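Local coordinates for protein pyridoxamine 5'-phosphate oxidase-related, FMN-binding (Mycobacterium smegmatis, PDB 3F7E) that probably acts as an oxidoreductase that uses the deazaflavin cofactor F420 to reduce carbon-carbon double bonds in its substrates, at residues K53-M65 with Y76-P88. Numbering follows the deposited sequence.
Sequences KYRNIKANPAVAM and YLEVRGLVEDIVP
Val83 N donates an almost straight hydrogen bond to Pro61 O (2.8 Å). Val83 CG2 reaches Val63 CG1 at 4.0 Å and, from another direction, Ile57 CG2. Further along the strand, Ile86 CD1 touches Lys58 CD at 3.6 Å and, from a different side, Ile57 CD1, while Ile86 CG2 sits against the edge of the Tyr54 ring near CE1. With Lys58 CG anti to the carbonyl carbon (chi1 -64°), CG lies over one face of that ring, and bends at the next three torsions turn Lys58 NZ back to donate a hydrogen bond to Tyr54 OH (2.9 Å).

On the N-terminal side of Val83, residues 79-82 pair with 62-65 as an antiparallel beta hairpin within the split-barrel type of fold expected for this FMN-binding clan. Val63 with Gly81 and Met65 with Val79 are hydrogen-bonded pairs; Val63 N to Gly81 O is 3.0 Å and nearly linear. In the non-hydrogen-bonded pair between them, Ala64 CB meets Arg80 CG at 4.0 Å on the face turned to the second subunit, whose Val31 and Pro29 pack on these two residues. An Asx turn, Ala62 N to Asn60 OD1 (3.0 Å), shapes the passage from helix to strand, and Val121 and Ile119 of strand 116-127 back Val63 and Ile57.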
ATOM      1  N   LYS A  53       7.836   2.908 -11.565  1.00 11.82           N
ATOM      2  CA  LYS A  53       6.390   3.034 -11.350  1.00 12.23           C
ATOM      3  C   LYS A  53       5.701   3.553 -12.616  1.00 10.54           C
ATOM      4  O   LYS A  53       4.622   3.095 -12.985  1.00 10.42           O
ATOM      5  CB  LYS A  53       6.073   4.011 -10.209  1.00 14.77           C
ATOM      6  CG  LYS A  53       6.887   3.928  -8.963  1.00 20.67           C
ATOM      7  CD  LYS A  53       6.696   5.201  -8.148  1.00 24.18           C
ATOM      8  CE  LYS A  53       7.637   5.281  -6.962  1.00 25.94           C
ATOM      9  NZ  LYS A  53       7.319   6.495  -6.153  1.00 27.03           N
ATOM     10  N   TYR A  54       6.340   4.510 -13.291  1.00 10.18           N
ATOM     11  CA  TYR A  54       5.823   5.003 -14.560  1.00 10.11           C
ATOM     12  C   TYR A  54       5.817   3.939 -15.650  1.00  9.53           C
ATOM     13  O   TYR A  54       4.812   3.755 -16.342  1.00 10.35           O
ATOM     14  CB  TYR A  54       6.617   6.237 -15.009  1.00 11.16           C
ATOM     15  CG  TYR A  54       6.304   6.764 -16.388  1.00 11.91           C
ATOM     16  CD1 TYR A  54       5.276   7.667 -16.584  1.00 13.07           C
ATOM     17  CD2 TYR A  54       7.056   6.377 -17.488  1.00 13.19           C
ATOM     18  CE1 TYR A  54       4.994   8.168 -17.863  1.00 15.33           C
ATOM     19  CE2 TYR A  54       6.796   6.859 -18.752  1.00 14.85           C
ATOM     20  CZ  TYR A  54       5.762   7.753 -18.939  1.00 15.07           C
ATOM     21  OH  TYR A  54       5.519   8.223 -20.202  1.00 17.72           O
ATOM     22  N   ARG A  55       6.938   3.233 -15.796  1.00  9.62           N
ATOM     23  CA  ARG A  55       6.983   2.140 -16.765  1.00  9.43           C
ATOM     24  C   ARG A  55       5.915   1.081 -16.503  1.00  8.86           C
ATOM     25  O   ARG A  55       5.316   0.549 -17.435  1.00 10.19           O
ATOM     26  CB  ARG A  55       8.368   1.512 -16.799  1.00 10.08           C
ATOM     27  CG  ARG A  55       9.410   2.469 -17.279  1.00 11.23           C
ATOM     28  CD  ARG A  55      10.781   1.814 -17.512  1.00 13.39           C
ATOM     29  NE  ARG A  55      11.478   1.407 -16.288  1.00 13.03           N
ATOM     30  CZ  ARG A  55      12.257   2.197 -15.544  1.00 13.24           C
ATOM     31  NH1 ARG A  55      12.874   1.694 -14.479  1.00 15.20           N
ATOM     32  NH2 ARG A  55      12.439   3.481 -15.859  1.00 12.45           N
ATOM     33  N   ASN A  56       5.639   0.812 -15.223  1.00  8.76           N
ATOM     34  CA  ASN A  56       4.611  -0.176 -14.889  1.00  8.80           C
ATOM     35  C   ASN A  56       3.262   0.255 -15.476  1.00  8.22           C
ATOM     36  O   ASN A  56       2.543  -0.550 -16.111  1.00  8.72           O
ATOM     37  CB  ASN A  56       4.452  -0.336 -13.373  1.00  9.24           C
ATOM     38  CG  ASN A  56       5.655  -0.968 -12.710  1.00  9.63           C
ATOM     39  OD1 ASN A  56       6.538  -1.515 -13.377  1.00 11.79           O
ATOM     40  ND2 ASN A  56       5.673  -0.909 -11.386  1.00 10.64           N
ATOM     41  N   ILE A  57       2.887   1.513 -15.264  1.00  8.27           N
ATOM     42  CA  ILE A  57       1.557   1.988 -15.668  1.00  9.32           C
ATOM     43  C   ILE A  57       1.452   2.141 -17.185  1.00  9.37           C
ATOM     44  O   ILE A  57       0.356   1.972 -17.720  1.00 10.09           O
ATOM     45  CB  ILE A  57       1.128   3.263 -14.898  1.00 11.10           C
ATOM     46  CG1 ILE A  57       2.075   4.400 -15.068  1.00 13.53           C
ATOM     47  CG2 ILE A  57       0.957   2.979 -13.428  1.00 12.12           C
ATOM     48  CD1 ILE A  57       1.434   5.765 -14.738  1.00 18.41           C
ATOM     49  N   LYS A  58       2.567   2.416 -17.863  1.00  9.48           N
ATOM     50  CA  LYS A  58       2.539   2.458 -19.320  1.00 10.28           C
ATOM     51  C   LYS A  58       2.228   1.088 -19.907  1.00 10.51           C
ATOM     52  O   LYS A  58       1.590   1.004 -20.964  1.00 12.90           O
ATOM     53  CB  LYS A  58       3.845   3.000 -19.906  1.00 10.95           C
ATOM     54  CG  LYS A  58       4.131   4.451 -19.537  1.00 12.17           C
ATOM     55  CD  LYS A  58       3.077   5.412 -20.080  1.00 15.18           C
ATOM     56  CE  LYS A  58       3.183   5.521 -21.579  1.00 17.63           C
ATOM     57  NZ  LYS A  58       4.457   6.212 -21.953  1.00 22.71           N
ATOM     58  N   ALA A  59       2.652   0.004 -19.238  1.00  9.80           N
ATOM     59  CA  ALA A  59       2.387  -1.359 -19.734  1.00 10.87           C
ATOM     60  C   ALA A  59       1.114  -1.990 -19.162  1.00 10.59           C
ATOM     61  O   ALA A  59       0.527  -2.871 -19.803  1.00 11.72           O
ATOM     62  CB  ALA A  59       3.599  -2.253 -19.477  1.00 11.57           C
ATOM     63  N   ASN A  60       0.671  -1.533 -17.987  1.00  9.40           N
ATOM     64  CA  ASN A  60      -0.517  -2.083 -17.359  1.00  9.33           C
ATOM     65  C   ASN A  60      -1.148  -0.926 -16.590  1.00  8.29           C
ATOM     66  O   ASN A  60      -0.639  -0.531 -15.562  1.00  7.93           O
ATOM     67  CB  ASN A  60      -0.147  -3.224 -16.415  1.00 10.87           C
ATOM     68  CG  ASN A  60      -1.350  -3.862 -15.782  1.00 11.58           C
ATOM     69  OD1 ASN A  60      -2.439  -3.273 -15.714  1.00 12.95           O
ATOM     70  ND2 ASN A  60      -1.166  -5.095 -15.299  1.00 15.31           N
ATOM     71  N   PRO A  61      -2.253  -0.365 -17.087  1.00  8.00           N
ATOM     72  CA  PRO A  61      -2.840   0.830 -16.453  1.00  8.18           C
ATOM     73  C   PRO A  61      -3.614   0.557 -15.157  1.00  7.23           C
ATOM     74  O   PRO A  61      -4.119   1.506 -14.546  1.00  7.42           O
ATOM     75  CB  PRO A  61      -3.761   1.384 -17.547  1.00  9.85           C
ATOM     76  CG  PRO A  61      -4.185   0.176 -18.274  1.00 11.04           C
ATOM     77  CD  PRO A  61      -2.985  -0.732 -18.312  1.00  9.55           C
ATOM     78  N   ALA A  62      -3.731  -0.697 -14.740  1.00  6.73           N
ATOM     79  CA  ALA A  62      -4.520  -1.011 -13.553  1.00  6.43           C
ATOM     80  C   ALA A  62      -3.715  -0.762 -12.285  1.00  5.97           C
ATOM     81  O   ALA A  62      -2.585  -1.247 -12.146  1.00  7.29           O
ATOM     82  CB  ALA A  62      -5.027  -2.434 -13.597  1.00  7.53           C
ATOM     83  N   VAL A  63      -4.313  -0.048 -11.343  1.00  5.79           N
ATOM     84  CA  VAL A  63      -3.664   0.313 -10.100  1.00  5.86           C
ATOM     85  C   VAL A  63      -4.615   0.074  -8.916  1.00  5.77           C
ATOM     86  O   VAL A  63      -5.824  -0.151  -9.090  1.00  5.76           O
ATOM     87  CB  VAL A  63      -3.191   1.790 -10.098  1.00  6.50           C
ATOM     88  CG1 VAL A  63      -2.255   2.034 -11.252  1.00  7.86           C
ATOM     89  CG2 VAL A  63      -4.370   2.792 -10.090  1.00  7.71           C
ATOM     90  N   ALA A  64      -4.072   0.155  -7.704  1.00  5.65           N
ATOM     91  CA  ALA A  64      -4.892   0.080  -6.496  1.00  6.53           C
ATOM     92  C   ALA A  64      -4.254   0.975  -5.443  1.00  5.93           C
ATOM     93  O   ALA A  64      -3.044   1.056  -5.373  1.00  7.05           O
ATOM     94  CB  ALA A  64      -4.999  -1.366  -5.991  1.00  6.93           C
HETATM   95  N   MSE A  65      -5.063   1.628  -4.609  1.00  6.77           N
HETATM   96  CA  MSE A  65      -4.529   2.515  -3.555  1.00  6.73           C
HETATM   97  C   MSE A  65      -5.213   2.191  -2.240  1.00  6.62           C
HETATM   98  O   MSE A  65      -6.440   2.036  -2.158  1.00  9.55           O
HETATM   99  CB  MSE A  65      -4.783   3.997  -3.884  1.00  7.82           C
HETATM  100  CG  MSE A  65      -4.066   4.942  -2.941  1.00  7.93           C
HETATM  101 SE   MSE A  65      -4.455   6.815  -3.250  1.00 10.68          SE
HETATM  102  CE  MSE A  65      -6.164   6.895  -2.336  1.00 11.55           C
ATOM    103  N   TYR A  76     -10.848   2.553   6.929  1.00 10.29           N
ATOM    104  CA  TYR A  76      -9.903   2.513   5.824  1.00  9.07           C
ATOM    105  C   TYR A  76     -10.644   2.488   4.501  1.00  9.00           C
ATOM    106  O   TYR A  76     -11.878   2.211   4.471  1.00  9.40           O
ATOM    107  CB  TYR A  76      -8.993   1.289   5.945  1.00 10.01           C
ATOM    108  CG  TYR A  76      -9.694  -0.033   5.851  1.00 11.35           C
ATOM    109  CD1 TYR A  76     -10.018  -0.586   4.608  1.00 10.63           C
ATOM    110  CD2 TYR A  76      -9.980  -0.773   7.000  1.00 13.97           C
ATOM    111  CE1 TYR A  76     -10.643  -1.824   4.504  1.00 12.95           C
ATOM    112  CE2 TYR A  76     -10.613  -2.023   6.905  1.00 15.39           C
ATOM    113  CZ  TYR A  76     -10.923  -2.531   5.651  1.00 13.91           C
ATOM    114  OH  TYR A  76     -11.525  -3.763   5.560  1.00 16.98           O
ATOM    115  N   LEU A  77      -9.895   2.669   3.401  1.00  9.61           N
ATOM    116  CA  LEU A  77     -10.562   2.675   2.068  1.00  7.09           C
ATOM    117  C   LEU A  77      -9.524   2.157   1.093  1.00  8.27           C
ATOM    118  O   LEU A  77      -8.399   2.676   1.026  1.00  9.01           O
ATOM    119  CB  LEU A  77     -11.077   4.050   1.646  1.00  8.46           C
ATOM    120  CG  LEU A  77     -11.880   4.098   0.347  1.00  9.13           C
ATOM    121  CD1 LEU A  77     -13.184   3.304   0.493  1.00  9.64           C
ATOM    122  CD2 LEU A  77     -12.222   5.519  -0.028  1.00 10.36           C
ATOM    123  N   GLU A  78      -9.952   1.152   0.320  1.00  8.00           N
ATOM    124  CA  GLU A  78      -9.160   0.569  -0.764  1.00  8.06           C
ATOM    125  C   GLU A  78      -9.810   0.939  -2.082  1.00  8.07           C
ATOM    126  O   GLU A  78     -10.994   0.653  -2.286  1.00  8.61           O
ATOM    127  CB  GLU A  78      -9.111  -0.962  -0.619  1.00  9.23           C
ATOM    128  CG  GLU A  78      -8.487  -1.422   0.684  1.00  9.45           C
ATOM    129  CD  GLU A  78      -8.804  -2.843   1.023  1.00 11.63           C
ATOM    130  OE1 GLU A  78      -9.379  -3.539   0.161  1.00 13.88           O
ATOM    131  OE2 GLU A  78      -8.481  -3.288   2.157  1.00 12.93           O
ATOM    132  N   VAL A  79      -9.044   1.573  -2.976  1.00  7.96           N
ATOM    133  CA  VAL A  79      -9.559   2.047  -4.267  1.00  8.77           C
ATOM    134  C   VAL A  79      -8.852   1.332  -5.407  1.00  8.70           C
ATOM    135  O   VAL A  79      -7.668   1.509  -5.571  1.00 11.90           O
ATOM    136  CB  VAL A  79      -9.316   3.572  -4.455  1.00  9.38           C
ATOM    137  CG1 VAL A  79     -10.005   4.102  -5.741  1.00 10.88           C
ATOM    138  CG2 VAL A  79      -9.798   4.384  -3.220  1.00 11.05           C
ATOM    139  N   ARG A  80      -9.553   0.555  -6.220  1.00  7.05           N
ATOM    140  CA  ARG A  80      -8.939   0.013  -7.454  1.00  7.04           C
ATOM    141  C   ARG A  80      -9.337   0.932  -8.606  1.00  7.22           C
ATOM    142  O   ARG A  80     -10.397   1.570  -8.550  1.00  8.17           O
ATOM    143  CB  ARG A  80      -9.378  -1.427  -7.687  1.00  8.04           C
ATOM    144  CG  ARG A  80      -8.788  -2.392  -6.654  1.00  8.43           C
ATOM    145  CD  ARG A  80      -9.685  -3.598  -6.430  1.00 10.79           C
ATOM    146  NE  ARG A  80      -9.917  -4.295  -7.682  1.00 10.52           N
ATOM    147  CZ  ARG A  80     -11.042  -4.953  -7.973  1.00  9.83           C
ATOM    148  NH1 ARG A  80     -11.161  -5.529  -9.166  1.00 12.27           N
ATOM    149  NH2 ARG A  80     -12.064  -5.024  -7.091  1.00 10.99           N
ATOM    150  N   GLY A  81      -8.502   1.041  -9.629  1.00  6.57           N
ATOM    151  CA  GLY A  81      -8.865   1.936 -10.728  1.00  7.69           C
ATOM    152  C   GLY A  81      -7.929   1.760 -11.900  1.00  6.91           C
ATOM    153  O   GLY A  81      -7.066   0.866 -11.913  1.00  7.69           O
ATOM    154  N   LEU A  82      -8.134   2.610 -12.899  1.00  7.05           N
ATOM    155  CA  LEU A  82      -7.341   2.593 -14.118  1.00  7.15           C
ATOM    156  C   LEU A  82      -6.734   3.956 -14.378  1.00  6.71           C
ATOM    157  O   LEU A  82      -7.420   5.000 -14.240  1.00  7.75           O
ATOM    158  CB  LEU A  82      -8.231   2.215 -15.312  1.00  8.64           C
ATOM    159  CG  LEU A  82      -8.786   0.783 -15.334  1.00 10.42           C
ATOM    160  CD1 LEU A  82      -9.864   0.625 -16.382  1.00 13.77           C
ATOM    161  CD2 LEU A  82      -7.694  -0.252 -15.557  1.00 13.59           C
ATOM    162  N   VAL A  83      -5.460   3.978 -14.784  1.00  6.94           N
ATOM    163  CA  VAL A  83      -4.860   5.221 -15.259  1.00  7.13           C
ATOM    164  C   VAL A  83      -5.529   5.575 -16.578  1.00  7.63           C
ATOM    165  O   VAL A  83      -5.507   4.790 -17.549  1.00  9.21           O
ATOM    166  CB  VAL A  83      -3.338   5.060 -15.462  1.00  7.55           C
ATOM    167  CG1 VAL A  83      -2.748   6.308 -16.123  1.00  8.56           C
ATOM    168  CG2 VAL A  83      -2.671   4.753 -14.123  1.00  7.89           C
ATOM    169  N   GLU A  84      -6.141   6.759 -16.617  1.00  7.13           N
ATOM    170  CA  GLU A  84      -6.801   7.198 -17.849  1.00  8.72           C
ATOM    171  C   GLU A  84      -6.133   8.389 -18.527  1.00  8.26           C
ATOM    172  O   GLU A  84      -6.465   8.721 -19.657  1.00  8.96           O
ATOM    173  CB  GLU A  84      -8.275   7.488 -17.599  1.00 10.83           C
ATOM    174  CG  GLU A  84      -8.527   8.626 -16.683  1.00 12.63           C
ATOM    175  CD  GLU A  84     -10.027   9.026 -16.613  1.00 17.28           C
ATOM    176  OE1 GLU A  84     -10.322  10.154 -16.173  1.00 20.27           O
ATOM    177  OE2 GLU A  84     -10.905   8.231 -17.017  1.00 19.79           O
ATOM    178  N   ASP A  85      -5.215   9.055 -17.828  1.00  7.86           N
ATOM    179  CA  ASP A  85      -4.455  10.132 -18.482  1.00  7.77           C
ATOM    180  C   ASP A  85      -3.102  10.287 -17.806  1.00  6.85           C
ATOM    181  O   ASP A  85      -2.970   9.976 -16.615  1.00  7.06           O
ATOM    182  CB  ASP A  85      -5.245  11.459 -18.460  1.00  8.25           C
ATOM    183  CG  ASP A  85      -4.878  12.395 -19.602  1.00  9.59           C
ATOM    184  OD1 ASP A  85      -3.975  12.050 -20.406  1.00 10.83           O
ATOM    185  OD2 ASP A  85      -5.499  13.482 -19.681  1.00 11.92           O
ATOM    186  N   ILE A  86      -2.133  10.828 -18.559  1.00  7.72           N
ATOM    187  CA  ILE A  86      -0.814  11.186 -18.046  1.00  7.93           C
ATOM    188  C   ILE A  86      -0.518  12.548 -18.685  1.00  8.34           C
ATOM    189  O   ILE A  86      -0.447  12.663 -19.916  1.00  9.40           O
ATOM    190  CB  ILE A  86       0.259  10.153 -18.415  1.00  8.66           C
ATOM    191  CG1 ILE A  86      -0.117   8.772 -17.866  1.00  9.59           C
ATOM    192  CG2 ILE A  86       1.616  10.660 -17.920  1.00  9.99           C
ATOM    193  CD1 ILE A  86       0.843   7.666 -18.307  1.00 11.97           C
ATOM    194  N   VAL A  87      -0.396  13.564 -17.840  1.00  7.41           N
ATOM    195  CA  VAL A  87      -0.296  14.950 -18.307  1.00  7.74           C
ATOM    196  C   VAL A  87       1.077  15.512 -17.914  1.00  7.86           C
ATOM    197  O   VAL A  87       1.388  15.546 -16.737  1.00  7.99           O
ATOM    198  CB  VAL A  87      -1.440  15.819 -17.727  1.00  7.73           C
ATOM    199  CG1 VAL A  87      -1.306  17.278 -18.205  1.00  8.90           C
ATOM    200  CG2 VAL A  87      -2.768  15.238 -18.149  1.00  9.22           C
ATOM    201  N   PRO A  88       1.887  15.985 -18.886  1.00  7.64           N
ATOM    202  CA  PRO A  88       3.163  16.601 -18.482  1.00  8.60           C
ATOM    203  C   PRO A  88       3.012  17.756 -17.500  1.00  8.03           C
ATOM    204  O   PRO A  88       2.113  18.594 -17.642  1.00  8.53           O
ATOM    205  CB  PRO A  88       3.776  17.066 -19.811  1.00  9.64           C
ATOM    206  CG  PRO A  88       3.199  16.100 -20.829  1.00 10.16           C
ATOM    207  CD  PRO A  88       1.757  15.912 -20.354  1.00  8.81           C
TER